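Side-chain contacts in hydrogenase maturation factor (Thermoanaerobacter tengcongensis, PDB 3VTH), which probably transfers a carbamoyl group from carbamoyl phosphate, at the expense of ATP, to the C-terminal cysteine of HypE during [NiFe]-hydrogenase maturation: residues 486-491 / 521-526; 511-516 / 528-533. All blocks are in the same frame, centred on the assembly; numbering follows the deposited sequence.

Contact 1: 486-491 / 521-526; sequences AHIASC and EILVCD. With FE (Fe (III) ion), chain I.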
ATOM      1  N   ALA A 486      -6.832   4.730 -16.180  1.00 22.66           N
ATOM      2  CA  ALA A 486      -6.734   3.749 -15.090  1.00 22.60           C
ATOM      3  C   ALA A 486      -6.587   4.393 -13.705  1.00 22.37           C
ATOM      4  O   ALA A 486      -7.215   3.932 -12.753  1.00 22.28           O
ATOM      5  CB  ALA A 486      -5.600   2.769 -15.348  1.00 22.60           C
ATOM      6  N   HIS A 487      -5.756   5.436 -13.578  1.00 22.22           N
ATOM      7  CA  HIS A 487      -5.647   6.184 -12.302  1.00 22.30           C
ATOM      8  C   HIS A 487      -7.031   6.683 -11.865  1.00 22.65           C
ATOM      9  O   HIS A 487      -7.438   6.499 -10.704  1.00 23.56           O
ATOM     10  CB  HIS A 487      -4.704   7.406 -12.428  1.00 22.31           C
ATOM     11  CG  HIS A 487      -3.250   7.114 -12.192  1.00 21.83           C
ATOM     12  ND1 HIS A 487      -2.778   6.489 -11.053  1.00 20.28           N
ATOM     13  CD2 HIS A 487      -2.154   7.434 -12.926  1.00 20.73           C
ATOM     14  CE1 HIS A 487      -1.458   6.419 -11.108  1.00 20.24           C
ATOM     15  NE2 HIS A 487      -1.055   6.983 -12.237  1.00 20.68           N
ATOM     16  N   ILE A 488      -7.764   7.317 -12.780  1.00 22.89           N
ATOM     17  CA  ILE A 488      -9.089   7.854 -12.434  1.00 23.25           C
ATOM     18  C   ILE A 488     -10.049   6.721 -12.027  1.00 24.20           C
ATOM     19  O   ILE A 488     -10.789   6.847 -11.036  1.00 24.14           O
ATOM     20  CB  ILE A 488      -9.704   8.718 -13.594  1.00 24.59           C
ATOM     21  CG1 ILE A 488      -8.788   9.888 -13.960  1.00 23.76           C
ATOM     22  CG2 ILE A 488     -11.131   9.238 -13.246  1.00 24.14           C
ATOM     23  CD1 ILE A 488      -8.328  10.763 -12.766  1.00 23.86           C
ATOM     24  N   ALA A 489     -10.010   5.613 -12.773  1.00 23.68           N
ATOM     25  CA  ALA A 489     -10.893   4.471 -12.500  1.00 24.28           C
ATOM     26  C   ALA A 489     -10.577   3.788 -11.166  1.00 24.31           C
ATOM     27  O   ALA A 489     -11.493   3.274 -10.512  1.00 24.76           O
ATOM     28  CB  ALA A 489     -10.820   3.447 -13.627  1.00 23.60           C
ATOM     29  N   SER A 490      -9.302   3.782 -10.768  1.00 23.73           N
ATOM     30  CA  SER A 490      -8.908   3.197  -9.478  1.00 24.33           C
ATOM     31  C   SER A 490      -9.622   3.897  -8.326  1.00 24.99           C
ATOM     32  O   SER A 490     -10.103   3.242  -7.396  1.00 25.19           O
ATOM     33  CB  SER A 490      -7.381   3.175  -9.276  1.00 23.59           C
ATOM     34  OG  SER A 490      -6.825   4.453  -8.961  1.00 25.09           O
ATOM     35  N   CYS A 491      -9.702   5.220  -8.405  1.00 25.44           N
ATOM     36  CA  CYS A 491     -10.450   5.997  -7.418  1.00 27.01           C
ATOM     37  C   CYS A 491     -11.963   5.765  -7.549  1.00 28.18           C
ATOM     38  O   CYS A 491     -12.643   5.546  -6.545  1.00 29.38           O
ATOM     39  CB  CYS A 491     -10.099   7.479  -7.534  1.00 27.58           C
ATOM     40  SG  CYS A 491     -11.015   8.515  -6.396  1.00 29.84           S
ATOM     41  N   GLU A 521      -3.184  15.780 -17.051  1.00 25.26           N
ATOM     42  CA  GLU A 521      -4.347  15.615 -17.916  1.00 26.12           C
ATOM     43  C   GLU A 521      -5.651  15.861 -17.176  1.00 26.44           C
ATOM     44  O   GLU A 521      -5.777  15.507 -16.003  1.00 25.88           O
ATOM     45  CB  GLU A 521      -4.385  14.182 -18.467  1.00 25.80           C
ATOM     46  CG  GLU A 521      -3.009  13.643 -18.900  1.00 26.18           C
ATOM     47  CD  GLU A 521      -2.364  14.522 -19.935  1.00 27.06           C
ATOM     48  OE1 GLU A 521      -1.189  14.917 -19.736  1.00 26.57           O
ATOM     49  OE2 GLU A 521      -3.050  14.842 -20.933  1.00 28.72           O
ATOM     50  N   ILE A 522      -6.607  16.470 -17.872  1.00 27.29           N
ATOM     51  CA  ILE A 522      -7.982  16.490 -17.410  1.00 28.74           C
ATOM     52  C   ILE A 522      -8.799  15.721 -18.426  1.00 28.87           C
ATOM     53  O   ILE A 522      -8.787  16.011 -19.628  1.00 29.02           O
ATOM     54  CB  ILE A 522      -8.607  17.909 -17.246  1.00 29.89           C
ATOM     55  CG1 ILE A 522      -7.647  18.904 -16.601  1.00 31.53           C
ATOM     56  CG2 ILE A 522      -9.949  17.822 -16.464  1.00 30.93           C
ATOM     57  CD1 ILE A 522      -7.237  18.603 -15.249  1.00 33.51           C
ATOM     58  N   LEU A 523      -9.488  14.716 -17.925  1.00 28.82           N
ATOM     59  CA  LEU A 523     -10.319  13.868 -18.748  1.00 29.60           C
ATOM     60  C   LEU A 523     -11.760  14.039 -18.328  1.00 30.03           C
ATOM     61  O   LEU A 523     -12.048  14.459 -17.199  1.00 30.15           O
ATOM     62  CB  LEU A 523      -9.925  12.405 -18.524  1.00 29.10           C
ATOM     63  CG  LEU A 523      -8.436  12.069 -18.552  1.00 30.09           C
ATOM     64  CD1 LEU A 523      -8.237  10.565 -18.284  1.00 31.24           C
ATOM     65  CD2 LEU A 523      -7.815  12.489 -19.914  1.00 29.19           C
ATOM     66  N   VAL A 524     -12.667  13.724 -19.241  1.00 30.28           N
ATOM     67  CA  VAL A 524     -14.003  13.346 -18.840  1.00 30.86           C
ATOM     68  C   VAL A 524     -14.087  11.851 -19.125  1.00 30.99           C
ATOM     69  O   VAL A 524     -13.910  11.423 -20.268  1.00 30.73           O
ATOM     70  CB  VAL A 524     -15.079  14.125 -19.596  1.00 32.07           C
ATOM     71  CG1 VAL A 524     -16.453  13.526 -19.322  1.00 33.21           C
ATOM     72  CG2 VAL A 524     -15.035  15.613 -19.201  1.00 31.45           C
ATOM     73  N   CYS A 525     -14.304  11.055 -18.085  1.00 30.90           N
ATOM     74  CA  CYS A 525     -14.359   9.612 -18.279  1.00 31.55           C
ATOM     75  C   CYS A 525     -15.365   8.879 -17.420  1.00 31.01           C
ATOM     76  O   CYS A 525     -15.787   9.356 -16.360  1.00 30.42           O
ATOM     77  CB  CYS A 525     -12.981   8.982 -18.100  1.00 31.18           C
ATOM     78  SG  CYS A 525     -12.164   9.363 -16.561  1.00 34.50           S
ATOM     79  N   ASP A 526     -15.753   7.711 -17.906  1.00 31.23           N
ATOM     80  CA  ASP A 526     -16.492   6.765 -17.085  1.00 31.70           C
ATOM     81  C   ASP A 526     -15.627   5.520 -17.005  1.00 30.46           C
ATOM     82  O   ASP A 526     -14.432   5.601 -17.245  1.00 29.16           O
ATOM     83  CB  ASP A 526     -17.896   6.491 -17.659  1.00 32.90           C
ATOM     84  CG  ASP A 526     -17.876   6.051 -19.126  1.00 35.10           C
ATOM     85  OD1 ASP A 526     -16.839   5.558 -19.623  1.00 34.56           O
ATOM     86  OD2 ASP A 526     -18.927   6.203 -19.795  1.00 40.34           O
TER
HETATM   87 FE    FE I 807       0.969   7.155 -13.034  1.00 27.79          FE
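In the Kae1-like part of HypF, which belongs to the actin-like ATPase clan, helix 483-494 carries two iron ligands and packs through Ile488 onto Leu523 and Cys525 of strand 517-525. The closest CA atoms across the segments, those of Ile488 and Cys525, are 8.1 Å apart. All three touching residues are buried, yet the two segments bury only 103 Å² between them, and the join is wholly apolar.

Ile488 offers its two branches to different partners. Its CG2 methyl, held anti to the backbone N while CG1 lies anti to the carbonyl carbon (chi1 -58°), comes within 3.5 Å of Cys525 SG. On the other branch, CG1 makes a looser approach of 4.4 Å to Leu523 CD1. Side chains alternate along the strand, so Leu523 and Cys525, two positions apart, both turn toward the helix, whereas Ile522 points away and packs on strands 501-507 and 530-542. Ala505 of strand 501-507 also touches Ile488.

One residue before Ile488, the helix presents the metal ligand His487. Its imidazole, with CG anti to the carbonyl carbon (chi1 -87°), makes no contact with the strand segment and reaches the iron(III) ion instead. His483, Asp507 and Asp734 are further protein ligands, and the bound nucleotide analogue touches His487. The metal bond runs from His487 NE2 to FE, 2.2 Å long.

Contact 2: 511-516 / 528-533; sequences YGTDGN and KSFERI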
ATOM      1  N   TYR A 511       2.049   6.615 -20.739  1.00 29.45           N
ATOM      2  CA  TYR A 511       2.050   6.572 -22.180  1.00 29.83           C
ATOM      3  C   TYR A 511       0.721   7.121 -22.703  1.00 28.85           C
ATOM      4  O   TYR A 511      -0.336   6.589 -22.372  1.00 27.81           O
ATOM      5  CB  TYR A 511       2.239   5.121 -22.605  1.00 30.86           C
ATOM      6  CG  TYR A 511       2.266   4.904 -24.081  1.00 34.56           C
ATOM      7  CD1 TYR A 511       3.441   5.082 -24.804  1.00 38.01           C
ATOM      8  CD2 TYR A 511       1.122   4.480 -24.759  1.00 37.02           C
ATOM      9  CE1 TYR A 511       3.471   4.868 -26.167  1.00 43.56           C
ATOM     10  CE2 TYR A 511       1.141   4.264 -26.118  1.00 40.45           C
ATOM     11  CZ  TYR A 511       2.318   4.448 -26.818  1.00 43.41           C
ATOM     12  OH  TYR A 511       2.340   4.242 -28.178  1.00 48.93           O
ATOM     13  N   GLY A 512       0.790   8.194 -23.494  1.00 28.25           N
ATOM     14  CA  GLY A 512      -0.392   8.818 -24.104  1.00 28.29           C
ATOM     15  C   GLY A 512      -0.771   8.154 -25.420  1.00 29.37           C
ATOM     16  O   GLY A 512       0.021   7.397 -25.978  1.00 30.47           O
ATOM     17  N   THR A 513      -1.971   8.429 -25.923  1.00 28.68           N
ATOM     18  CA  THR A 513      -2.440   7.798 -27.169  1.00 29.75           C
ATOM     19  C   THR A 513      -1.939   8.522 -28.423  1.00 30.65           C
ATOM     20  O   THR A 513      -2.164   8.063 -29.546  1.00 30.83           O
ATOM     21  CB  THR A 513      -3.980   7.742 -27.222  1.00 30.22           C
ATOM     22  OG1 THR A 513      -4.504   9.063 -27.045  1.00 30.60           O
ATOM     23  CG2 THR A 513      -4.517   6.842 -26.098  1.00 29.16           C
ATOM     24  N   ASP A 514      -1.276   9.663 -28.226  1.00 29.55           N
ATOM     25  CA  ASP A 514      -0.756  10.415 -29.346  1.00 30.28           C
ATOM     26  C   ASP A 514       0.768  10.273 -29.486  1.00 30.43           C
ATOM     27  O   ASP A 514       1.418  11.090 -30.159  1.00 30.86           O
ATOM     28  CB  ASP A 514      -1.168  11.893 -29.236  1.00 30.22           C
ATOM     29  CG  ASP A 514      -0.602  12.579 -27.980  1.00 28.67           C
ATOM     30  OD1 ASP A 514      -0.028  11.897 -27.096  1.00 25.27           O
ATOM     31  OD2 ASP A 514      -0.773  13.809 -27.869  1.00 28.29           O
ATOM     32  N   GLY A 515       1.323   9.243 -28.854  1.00 30.16           N
ATOM     33  CA  GLY A 515       2.770   8.981 -28.905  1.00 30.65           C
ATOM     34  C   GLY A 515       3.578   9.893 -27.991  1.00 30.46           C
ATOM     35  O   GLY A 515       4.819   9.895 -28.029  1.00 31.10           O
ATOM     36  N   ASN A 516       2.889  10.693 -27.184  1.00 28.76           N
ATOM     37  CA  ASN A 516       3.597  11.564 -26.254  1.00 27.79           C
ATOM     38  C   ASN A 516       3.414  11.082 -24.841  1.00 26.20           C
ATOM     39  O   ASN A 516       2.578  10.216 -24.578  1.00 25.48           O
ATOM     40  CB  ASN A 516       3.146  13.021 -26.413  1.00 28.16           C
ATOM     41  CG  ASN A 516       3.489  13.592 -27.790  1.00 30.49           C
ATOM     42  OD1 ASN A 516       4.547  13.303 -28.351  1.00 31.07           O
ATOM     43  ND2 ASN A 516       2.580  14.395 -28.346  1.00 32.16           N
ATOM     44  N   LYS A 528     -15.748   3.037 -19.014  1.00 31.42           N
ATOM     45  CA  LYS A 528     -15.590   2.384 -20.309  1.00 32.25           C
ATOM     46  C   LYS A 528     -14.946   3.225 -21.411  1.00 31.79           C
ATOM     47  O   LYS A 528     -14.749   2.729 -22.523  1.00 32.56           O
ATOM     48  CB  LYS A 528     -16.929   1.814 -20.791  1.00 33.41           C
ATOM     49  CG  LYS A 528     -18.073   2.819 -20.862  1.00 35.28           C
ATOM     50  CD  LYS A 528     -19.402   2.084 -21.164  1.00 40.42           C
ATOM     51  CE  LYS A 528     -20.593   3.035 -21.135  1.00 42.59           C
ATOM     52  NZ  LYS A 528     -21.867   2.328 -21.465  1.00 47.93           N
ATOM     53  N   SER A 529     -14.648   4.489 -21.115  1.00 31.43           N
ATOM     54  CA  SER A 529     -14.099   5.427 -22.109  1.00 31.52           C
ATOM     55  C   SER A 529     -13.587   6.680 -21.422  1.00 30.97           C
ATOM     56  O   SER A 529     -13.941   6.953 -20.271  1.00 30.09           O
ATOM     57  CB  SER A 529     -15.187   5.845 -23.104  1.00 33.60           C
ATOM     58  OG  SER A 529     -16.218   6.547 -22.420  1.00 34.31           O
ATOM     59  N   PHE A 530     -12.776   7.447 -22.144  1.00 30.50           N
ATOM     60  CA  PHE A 530     -12.322   8.749 -21.682  1.00 30.41           C
ATOM     61  C   PHE A 530     -12.252   9.722 -22.849  1.00 31.26           C
ATOM     62  O   PHE A 530     -12.093   9.309 -24.003  1.00 31.30           O
ATOM     63  CB  PHE A 530     -10.964   8.638 -20.968  1.00 28.99           C
ATOM     64  CG  PHE A 530      -9.800   8.445 -21.902  1.00 30.28           C
ATOM     65  CD1 PHE A 530      -9.110   9.549 -22.427  1.00 31.13           C
ATOM     66  CD2 PHE A 530      -9.391   7.179 -22.262  1.00 29.61           C
ATOM     67  CE1 PHE A 530      -8.040   9.373 -23.312  1.00 32.04           C
ATOM     68  CE2 PHE A 530      -8.314   7.000 -23.127  1.00 32.47           C
ATOM     69  CZ  PHE A 530      -7.638   8.093 -23.651  1.00 30.83           C
ATOM     70  N   GLU A 531     -12.417  11.004 -22.545  1.00 31.49           N
ATOM     71  CA  GLU A 531     -12.155  12.069 -23.500  1.00 32.60           C
ATOM     72  C   GLU A 531     -11.123  12.995 -22.854  1.00 31.42           C
ATOM     73  O   GLU A 531     -11.287  13.398 -21.708  1.00 30.33           O
ATOM     74  CB  GLU A 531     -13.438  12.839 -23.868  1.00 34.37           C
ATOM     75  CG  GLU A 531     -13.146  14.028 -24.822  1.00 38.02           C
ATOM     76  CD  GLU A 531     -14.382  14.838 -25.255  1.00 44.02           C
ATOM     77  OE1 GLU A 531     -15.509  14.567 -24.775  1.00 46.18           O
ATOM     78  OE2 GLU A 531     -14.208  15.767 -26.078  1.00 44.36           O
ATOM     79  N   ARG A 532     -10.058  13.306 -23.581  1.00 30.51           N
ATOM     80  CA  ARG A 532      -9.027  14.198 -23.078  1.00 29.16           C
ATOM     81  C   ARG A 532      -9.479  15.632 -23.309  1.00 29.66           C
ATOM     82  O   ARG A 532      -9.708  16.036 -24.448  1.00 29.56           O
ATOM     83  CB  ARG A 532      -7.728  13.953 -23.832  1.00 29.52           C
ATOM     84  CG  ARG A 532      -6.520  14.611 -23.187  1.00 30.31           C
ATOM     85  CD  ARG A 532      -5.381  14.632 -24.203  1.00 31.72           C
ATOM     86  NE  ARG A 532      -4.096  14.871 -23.558  1.00 30.44           N
ATOM     87  CZ  ARG A 532      -2.967  15.038 -24.229  1.00 30.08           C
ATOM     88  NH1 ARG A 532      -2.975  15.007 -25.565  1.00 28.30           N
ATOM     89  NH2 ARG A 532      -1.842  15.240 -23.562  1.00 29.09           N
ATOM     90  N   ILE A 533      -9.595  16.408 -22.236  1.00 28.07           N
ATOM     91  CA  ILE A 533     -10.177  17.746 -22.334  1.00 28.45           C
ATOM     92  C   ILE A 533      -9.104  18.823 -22.250  1.00 28.09           C
ATOM     93  O   ILE A 533      -9.200  19.856 -22.918  1.00 27.82           O
ATOM     94  CB  ILE A 533     -11.231  17.987 -21.230  1.00 29.05           C
ATOM     95  CG1 ILE A 533     -12.291  16.874 -21.248  1.00 31.15           C
ATOM     96  CG2 ILE A 533     -11.881  19.382 -21.367  1.00 31.05           C
ATOM     97  CD1 ILE A 533     -13.124  16.833 -22.530  1.00 34.02           C
TER
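Residues 512-515 form a type I beta turn in the hairpin connection between strands 509-511 and 517-525, and a backbone bond of 2.9 Å from Gly512 N to Asn516 O spans the base of this loop; Gly515 has positive phi (78°). This turn faces the start of strand 530-542 at long range: the nearest CA atoms, those of Thr513 and Arg532, stand 10.1 Å apart, so side chains alone bridge the two segments.

Two contacts lie side by side. Thr513 CG2 meets the Phe530 ring at its edge, near the ring plane, 4.2 Å from CZ; Trp518 touches both residues, and His485 lies against the Phe530 ring. Next to this, Arg532 extends from CG to NE and brings NH1 within 3.4 Å of Asp514 OD2, a salt bridge whose hydrogen bond is weak, bent to 136° at the hydrogen. Carboxylate and guanidinium planes are 89° apart, so no two-pronged pairing forms.

Each group has a stronger partner elsewhere: Tyr538 OH for Asp514 OD2, and Glu521 for Arg532 NE. Tyr538 OH also bonds Arg532 NH2, joining the two charges indirectly, and Trp518 makes a cation-pi contact with the guanidinium. Asp514 additionally braces its own loop as an Asx turn, in which Asn516 N approaches OD1 of Asp514 from above the carboxylate plane at 3.2 Å.

From the N terminus, the segments come in the order 486-491, 511-516, 521-526, 528-533, so the two contacts cross. Contact 1 closes a loop of 29 residues, reaching from the iron-binding helix 483-494 past strands 501-507 and 509-511 to strand 517-525. Contact 2 closes a shorter one of 11, from the turn after strand 509-511 to strand 530-542. Strands 517-525 and 530-542 are antiparallel neighbours, and the contacts meet there: Val524 O lies 2.8 Å from Glu531 N, a probable hydrogen bond, and Cys525 CB packs 3.5 Å from Phe530 CB. With centres 10 Å apart, they attach the helix and the turn to adjoining strands of one sheet.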